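PDB 6YGA: N-alpha-acetyltransferase 35, NatC auxiliary subunit from Saccharomyces cerevisiae, which serves as the large auxiliary subunit of the NatC N-terminal acetyltransferase complex, which acetylates the N-terminal methionine of the L-A virus Gag protein. Local coordinates for residues 247-258 with 297-308. Numbering follows the deposited sequence.
Sequences LDELIENANSVN and YSGFITLANDVK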
ATOM      1  N   LEU B 247      23.871  13.018  -7.104  1.00 56.39           N
ATOM      2  CA  LEU B 247      22.803  13.221  -6.131  1.00 55.89           C
ATOM      3  C   LEU B 247      22.942  14.569  -5.438  1.00 59.92           C
ATOM      4  O   LEU B 247      21.937  15.231  -5.155  1.00 60.57           O
ATOM      5  CB  LEU B 247      22.797  12.089  -5.107  1.00 51.97           C
ATOM      6  CG  LEU B 247      22.382  10.732  -5.673  1.00 49.65           C
ATOM      7  CD1 LEU B 247      22.674   9.616  -4.683  1.00 51.12           C
ATOM      8  CD2 LEU B 247      20.910  10.751  -6.050  1.00 46.97           C
ATOM      9  N   ASP B 248      24.177  14.987  -5.148  1.00 63.42           N
ATOM     10  CA  ASP B 248      24.382  16.306  -4.554  1.00 67.07           C
ATOM     11  C   ASP B 248      24.063  17.412  -5.554  1.00 68.44           C
ATOM     12  O   ASP B 248      23.472  18.433  -5.187  1.00 69.12           O
ATOM     13  CB  ASP B 248      25.817  16.447  -4.038  1.00 71.17           C
ATOM     14  CG  ASP B 248      26.094  15.594  -2.802  1.00 74.21           C
ATOM     15  OD1 ASP B 248      25.158  15.332  -2.017  1.00 74.27           O
ATOM     16  OD2 ASP B 248      27.264  15.196  -2.610  1.00 76.02           O
ATOM     17  N   GLU B 249      24.444  17.228  -6.823  1.00 69.86           N
ATOM     18  CA  GLU B 249      24.101  18.212  -7.847  1.00 72.84           C
ATOM     19  C   GLU B 249      22.592  18.330  -8.009  1.00 70.07           C
ATOM     20  O   GLU B 249      22.067  19.428  -8.231  1.00 71.63           O
ATOM     21  CB  GLU B 249      24.745  17.839  -9.182  1.00 76.78           C
ATOM     22  CG  GLU B 249      26.258  17.796  -9.163  1.00 83.43           C
ATOM     23  CD  GLU B 249      26.835  17.311 -10.474  1.00 87.71           C
ATOM     24  OE1 GLU B 249      26.184  17.514 -11.522  1.00 89.00           O
ATOM     25  OE2 GLU B 249      27.933  16.717 -10.457  1.00 89.97           O
ATOM     26  N   LEU B 250      21.879  17.207  -7.906  1.00 65.42           N
ATOM     27  CA  LEU B 250      20.424  17.243  -8.008  1.00 62.21           C
ATOM     28  C   LEU B 250      19.818  18.086  -6.895  1.00 60.90           C
ATOM     29  O   LEU B 250      18.840  18.811  -7.116  1.00 61.97           O
ATOM     30  CB  LEU B 250      19.866  15.821  -7.976  1.00 61.09           C
ATOM     31  CG  LEU B 250      18.344  15.670  -7.972  1.00 60.05           C
ATOM     32  CD1 LEU B 250      17.733  16.341  -9.192  1.00 60.57           C
ATOM     33  CD2 LEU B 250      17.954  14.201  -7.911  1.00 56.93           C
ATOM     34  N   ILE B 251      20.392  18.012  -5.693  1.00 60.35           N
ATOM     35  CA  ILE B 251      19.895  18.804  -4.572  1.00 61.58           C
ATOM     36  C   ILE B 251      20.192  20.284  -4.790  1.00 67.40           C
ATOM     37  O   ILE B 251      19.325  21.142  -4.590  1.00 71.78           O
ATOM     38  CB  ILE B 251      20.498  18.292  -3.251  1.00 58.29           C
ATOM     39  CG1 ILE B 251      19.979  16.889  -2.932  1.00 55.95           C
ATOM     40  CG2 ILE B 251      20.193  19.251  -2.111  1.00 56.66           C
ATOM     41  CD1 ILE B 251      20.719  16.194  -1.803  1.00 53.80           C
ATOM     42  N   GLU B 252      21.423  20.602  -5.203  1.00 68.74           N
ATOM     43  CA  GLU B 252      21.803  21.997  -5.409  1.00 73.40           C
ATOM     44  C   GLU B 252      20.934  22.652  -6.474  1.00 71.05           C
ATOM     45  O   GLU B 252      20.429  23.765  -6.283  1.00 72.92           O
ATOM     46  CB  GLU B 252      23.279  22.087  -5.800  1.00 80.80           C
ATOM     47  CG  GLU B 252      24.234  21.523  -4.765  1.00 87.36           C
ATOM     48  CD  GLU B 252      25.626  21.306  -5.323  1.00 92.93           C
ATOM     49  OE1 GLU B 252      25.820  21.533  -6.537  1.00 96.05           O
ATOM     50  OE2 GLU B 252      26.523  20.906  -4.551  1.00 94.71           O
ATOM     51  N   ASN B 253      20.746  21.972  -7.606  1.00 68.60           N
ATOM     52  CA  ASN B 253      19.978  22.557  -8.698  1.00 70.75           C
ATOM     53  C   ASN B 253      18.503  22.677  -8.340  1.00 68.35           C
ATOM     54  O   ASN B 253      17.843  23.645  -8.734  1.00 68.98           O
ATOM     55  CB  ASN B 253      20.164  21.734  -9.969  1.00 72.11           C
ATOM     56  CG  ASN B 253      21.558  21.862 -10.541  1.00 75.21           C
ATOM     57  OD1 ASN B 253      22.544  21.865  -9.805  1.00 75.66           O
ATOM     58  ND2 ASN B 253      21.648  21.994 -11.855  1.00 77.46           N
ATOM     59  N   ALA B 254      17.967  21.710  -7.593  1.00 65.03           N
ATOM     60  CA  ALA B 254      16.582  21.816  -7.151  1.00 63.43           C
ATOM     61  C   ALA B 254      16.401  22.991  -6.197  1.00 66.20           C
ATOM     62  O   ALA B 254      15.374  23.677  -6.233  1.00 69.78           O
ATOM     63  CB  ALA B 254      16.132  20.511  -6.496  1.00 59.58           C
ATOM     64  N   ASN B 255      17.395  23.243  -5.341  1.00 66.52           N
ATOM     65  CA  ASN B 255      17.316  24.381  -4.429  1.00 69.52           C
ATOM     66  C   ASN B 255      17.392  25.704  -5.182  1.00 70.73           C
ATOM     67  O   ASN B 255      16.690  26.661  -4.837  1.00 70.45           O
ATOM     68  CB  ASN B 255      18.426  24.301  -3.381  1.00 73.41           C
ATOM     69  CG  ASN B 255      18.024  23.490  -2.163  1.00 76.86           C
ATOM     70  OD1 ASN B 255      16.882  23.556  -1.709  1.00 80.42           O
ATOM     71  ND2 ASN B 255      18.964  22.721  -1.627  1.00 77.14           N
ATOM     72  N   SER B 256      18.242  25.780  -6.211  1.00 71.16           N
ATOM     73  CA  SER B 256      18.367  27.020  -6.970  1.00 75.01           C
ATOM     74  C   SER B 256      17.079  27.337  -7.719  1.00 74.87           C
ATOM     75  O   SER B 256      16.673  28.502  -7.803  1.00 76.41           O
ATOM     76  CB  SER B 256      19.546  26.927  -7.938  1.00 75.93           C
ATOM     77  OG  SER B 256      20.754  26.664  -7.247  1.00 75.67           O
ATOM     78  N   VAL B 257      16.417  26.312  -8.259  1.00 72.46           N
ATOM     79  CA  VAL B 257      15.172  26.528  -8.990  1.00 72.66           C
ATOM     80  C   VAL B 257      14.077  27.018  -8.050  1.00 72.79           C
ATOM     81  O   VAL B 257      13.268  27.880  -8.413  1.00 74.22           O
ATOM     82  CB  VAL B 257      14.760  25.242  -9.729  1.00 72.46           C
ATOM     83  CG1 VAL B 257      13.389  25.398 -10.362  1.00 72.50           C
ATOM     84  CG2 VAL B 257      15.784  24.901 -10.793  1.00 74.65           C
ATOM     85  N   ASN B 258      14.044  26.495  -6.820  1.00 70.93           N
ATOM     86  CA  ASN B 258      13.004  26.897  -5.876  1.00 71.10           C
ATOM     87  C   ASN B 258      13.066  28.392  -5.575  1.00 72.34           C
ATOM     88  O   ASN B 258      12.027  29.052  -5.457  1.00 71.75           O
ATOM     89  CB  ASN B 258      13.112  26.080  -4.588  1.00 71.66           C
ATOM     90  CG  ASN B 258      12.608  24.655  -4.757  1.00 71.47           C
ATOM     91  OD1 ASN B 258      11.796  24.373  -5.640  1.00 71.05           O
ATOM     92  ND2 ASN B 258      13.086  23.752  -3.907  1.00 71.05           N
ATOM     93  N   TYR B 297      10.286  22.261  -6.726  1.00 65.54           N
ATOM     94  CA  TYR B 297      11.112  21.094  -7.000  1.00 64.09           C
ATOM     95  C   TYR B 297      11.588  20.401  -5.728  1.00 63.35           C
ATOM     96  O   TYR B 297      12.565  19.645  -5.776  1.00 62.15           O
ATOM     97  CB  TYR B 297      12.320  21.478  -7.855  1.00 65.88           C
ATOM     98  CG  TYR B 297      12.026  21.717  -9.319  1.00 68.92           C
ATOM     99  CD1 TYR B 297      10.732  21.937  -9.772  1.00 70.12           C
ATOM    100  CD2 TYR B 297      13.052  21.714 -10.251  1.00 70.81           C
ATOM    101  CE1 TYR B 297      10.474  22.154 -11.112  1.00 71.63           C
ATOM    102  CE2 TYR B 297      12.807  21.929 -11.587  1.00 72.70           C
ATOM    103  CZ  TYR B 297      11.518  22.149 -12.015  1.00 72.45           C
ATOM    104  OH  TYR B 297      11.282  22.362 -13.353  1.00 71.94           O
ATOM    105  N   SER B 298      10.926  20.643  -4.593  1.00 63.83           N
ATOM    106  CA  SER B 298      11.349  20.026  -3.340  1.00 64.26           C
ATOM    107  C   SER B 298      11.267  18.506  -3.379  1.00 62.73           C
ATOM    108  O   SER B 298      11.974  17.838  -2.616  1.00 63.06           O
ATOM    109  CB  SER B 298      10.510  20.560  -2.176  1.00 64.99           C
ATOM    110  OG  SER B 298      10.896  21.879  -1.830  1.00 67.25           O
ATOM    111  N   GLY B 299      10.426  17.943  -4.249  1.00 59.91           N
ATOM    112  CA  GLY B 299      10.337  16.497  -4.347  1.00 59.17           C
ATOM    113  C   GLY B 299      11.620  15.850  -4.825  1.00 59.33           C
ATOM    114  O   GLY B 299      11.921  14.709  -4.458  1.00 59.54           O
ATOM    115  N   PHE B 300      12.394  16.561  -5.649  1.00 58.97           N
ATOM    116  CA  PHE B 300      13.683  16.037  -6.089  1.00 57.19           C
ATOM    117  C   PHE B 300      14.659  15.937  -4.925  1.00 54.93           C
ATOM    118  O   PHE B 300      15.494  15.026  -4.880  1.00 52.65           O
ATOM    119  CB  PHE B 300      14.258  16.916  -7.201  1.00 58.43           C
ATOM    120  CG  PHE B 300      13.549  16.775  -8.519  1.00 57.34           C
ATOM    121  CD1 PHE B 300      13.298  15.523  -9.058  1.00 54.17           C
ATOM    122  CD2 PHE B 300      13.132  17.895  -9.217  1.00 58.32           C
ATOM    123  CE1 PHE B 300      12.648  15.392 -10.274  1.00 53.36           C
ATOM    124  CE2 PHE B 300      12.481  17.770 -10.433  1.00 57.73           C
ATOM    125  CZ  PHE B 300      12.238  16.517 -10.961  1.00 54.29           C
ATOM    126  N   ILE B 301      14.567  16.867  -3.972  1.00 55.84           N
ATOM    127  CA  ILE B 301      15.430  16.824  -2.795  1.00 55.99           C
ATOM    128  C   ILE B 301      15.118  15.590  -1.958  1.00 54.67           C
ATOM    129  O   ILE B 301      16.023  14.872  -1.514  1.00 53.74           O
ATOM    130  CB  ILE B 301      15.277  18.116  -1.972  1.00 58.04           C
ATOM    131  CG1 ILE B 301      15.624  19.341  -2.823  1.00 61.21           C
ATOM    132  CG2 ILE B 301      16.151  18.067  -0.729  1.00 57.67           C
ATOM    133  CD1 ILE B 301      15.418  20.667  -2.109  1.00 62.43           C
ATOM    134  N   THR B 302      13.827  15.326  -1.731  1.00 53.69           N
ATOM    135  CA  THR B 302      13.428  14.127  -1.000  1.00 51.71           C
ATOM    136  C   THR B 302      13.909  12.868  -1.709  1.00 50.82           C
ATOM    137  O   THR B 302      14.391  11.929  -1.066  1.00 49.41           O
ATOM    138  CB  THR B 302      11.907  14.103  -0.830  1.00 49.67           C
ATOM    139  OG1 THR B 302      11.485  15.273  -0.118  1.00 54.04           O
ATOM    140  CG2 THR B 302      11.472  12.868  -0.057  1.00 44.79           C
ATOM    141  N   LEU B 303      13.799  12.839  -3.039  1.00 50.84           N
ATOM    142  CA  LEU B 303      14.265  11.681  -3.794  1.00 48.69           C
ATOM    143  C   LEU B 303      15.769  11.492  -3.646  1.00 47.13           C
ATOM    144  O   LEU B 303      16.245  10.366  -3.460  1.00 45.69           O
ATOM    145  CB  LEU B 303      13.892  11.835  -5.267  1.00 47.63           C
ATOM    146  CG  LEU B 303      14.586  10.874  -6.231  1.00 47.24           C
ATOM    147  CD1 LEU B 303      14.126   9.444  -5.994  1.00 47.08           C
ATOM    148  CD2 LEU B 303      14.334  11.299  -7.667  1.00 45.52           C
ATOM    149  N   ALA B 304      16.532  12.583  -3.719  1.00 46.95           N
ATOM    150  CA  ALA B 304      17.986  12.466  -3.679  1.00 47.72           C
ATOM    151  C   ALA B 304      18.474  12.004  -2.311  1.00 47.20           C
ATOM    152  O   ALA B 304      19.367  11.154  -2.223  1.00 47.74           O
ATOM    153  CB  ALA B 304      18.630  13.797  -4.059  1.00 49.70           C
ATOM    154  N   ASN B 305      17.907  12.552  -1.232  1.00 46.74           N
ATOM    155  CA  ASN B 305      18.357  12.162   0.102  1.00 47.33           C
ATOM    156  C   ASN B 305      17.960  10.727   0.425  1.00 48.28           C
ATOM    157  O   ASN B 305      18.708  10.011   1.099  1.00 49.78           O
ATOM    158  CB  ASN B 305      17.801  13.120   1.154  1.00 46.37           C
ATOM    159  CG  ASN B 305      18.478  14.474   1.123  1.00 47.76           C
ATOM    160  OD1 ASN B 305      17.815  15.511   1.077  1.00 48.76           O
ATOM    161  ND2 ASN B 305      19.807  14.473   1.143  1.00 47.26           N
ATOM    162  N   ASP B 306      16.790  10.290  -0.043  1.00 46.96           N
ATOM    163  CA  ASP B 306      16.361   8.919   0.216  1.00 46.51           C
ATOM    164  C   ASP B 306      17.271   7.915  -0.482  1.00 45.78           C
ATOM    165  O   ASP B 306      17.612   6.873   0.091  1.00 42.84           O
ATOM    166  CB  ASP B 306      14.908   8.735  -0.223  1.00 47.11           C
ATOM    167  CG  ASP B 306      13.929   9.449   0.691  1.00 48.73           C
ATOM    168  OD1 ASP B 306      14.384  10.099   1.656  1.00 49.34           O
ATOM    169  OD2 ASP B 306      12.706   9.360   0.451  1.00 49.34           O
ATOM    170  N   VAL B 307      17.677   8.214  -1.718  1.00 46.19           N
ATOM    171  CA  VAL B 307      18.608   7.341  -2.424  1.00 46.41           C
ATOM    172  C   VAL B 307      19.977   7.368  -1.754  1.00 49.41           C
ATOM    173  O   VAL B 307      20.642   6.333  -1.631  1.00 52.01           O
ATOM    174  CB  VAL B 307      18.687   7.739  -3.909  1.00 44.91           C
ATOM    175  CG1 VAL B 307      19.823   7.003  -4.608  1.00 43.64           C
ATOM    176  CG2 VAL B 307      17.362   7.452  -4.606  1.00 42.99           C
ATOM    177  N   LYS B 308      20.414   8.548  -1.300  1.00 49.38           N
ATOM    178  CA  LYS B 308      21.680   8.639  -0.576  1.00 50.53           C
ATOM    179  C   LYS B 308      21.667   7.762   0.669  1.00 51.08           C
ATOM    180  O   LYS B 308      22.684   7.154   1.020  1.00 54.45           O
ATOM    181  CB  LYS B 308      21.975  10.092  -0.202  1.00 51.51           C
ATOM    182  CG  LYS B 308      22.410  10.959  -1.374  1.00 53.10           C
ATOM    183  CD  LYS B 308      22.624  12.405  -0.957  1.00 56.19           C
ATOM    184  CE  LYS B 308      23.779  12.532   0.020  1.00 60.67           C
ATOM    185  NZ  LYS B 308      24.017  13.948   0.426  1.00 63.26           N
TER
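Val257 lays CG1 over one face of the Tyr297 ring in a CH-pi contact, 3.8 Å from the ring centroid and 18° off its normal; CG1 reaches the ring because it stands anti to the backbone N (chi1 173°). The opposite face of Tyr297 carries CE2 of Phe300, whose own ring receives Tyr297 CD2 in plane at its edge. Beside Val257, Tyr297 N gives a nearly straight hydrogen bond (162°) to a lone pair of Asn258 OD1, 2.8 Å away, which ties the backbone leading into helix 298-311 to helix 245-260. Farther along, small residues let the axes of the two antiparallel segments come within 8.6 Å of each other: Ala254 CB sits among Tyr297, Phe300 and Ile301, and Ala304 CB lies 3.6 Å from Ile251 CG1. Here Leu250 CD1 comes against CB of Phe300 at 4.0 Å, oblique to the Phe300 ring. At the far end Leu247 and Lys308 run alongside in opposite senses, Leu247 CD1 3.6 Å from Lys308 CG. The lysine chain, bent at chi3, then brings NZ 3.0 Å from Asp248 OD1 in a salt bridge. Helices 245-260 and 298-311 pack as an antiparallel pair, joined by a long, mostly loop connection. Helix 85-104 packs on Tyr297 and Phe300, with Asp94 hydrogen-bonded to the tyrosine hydroxyl, while helix 215-231 touches Val257 and helix 337-347 meets Val307.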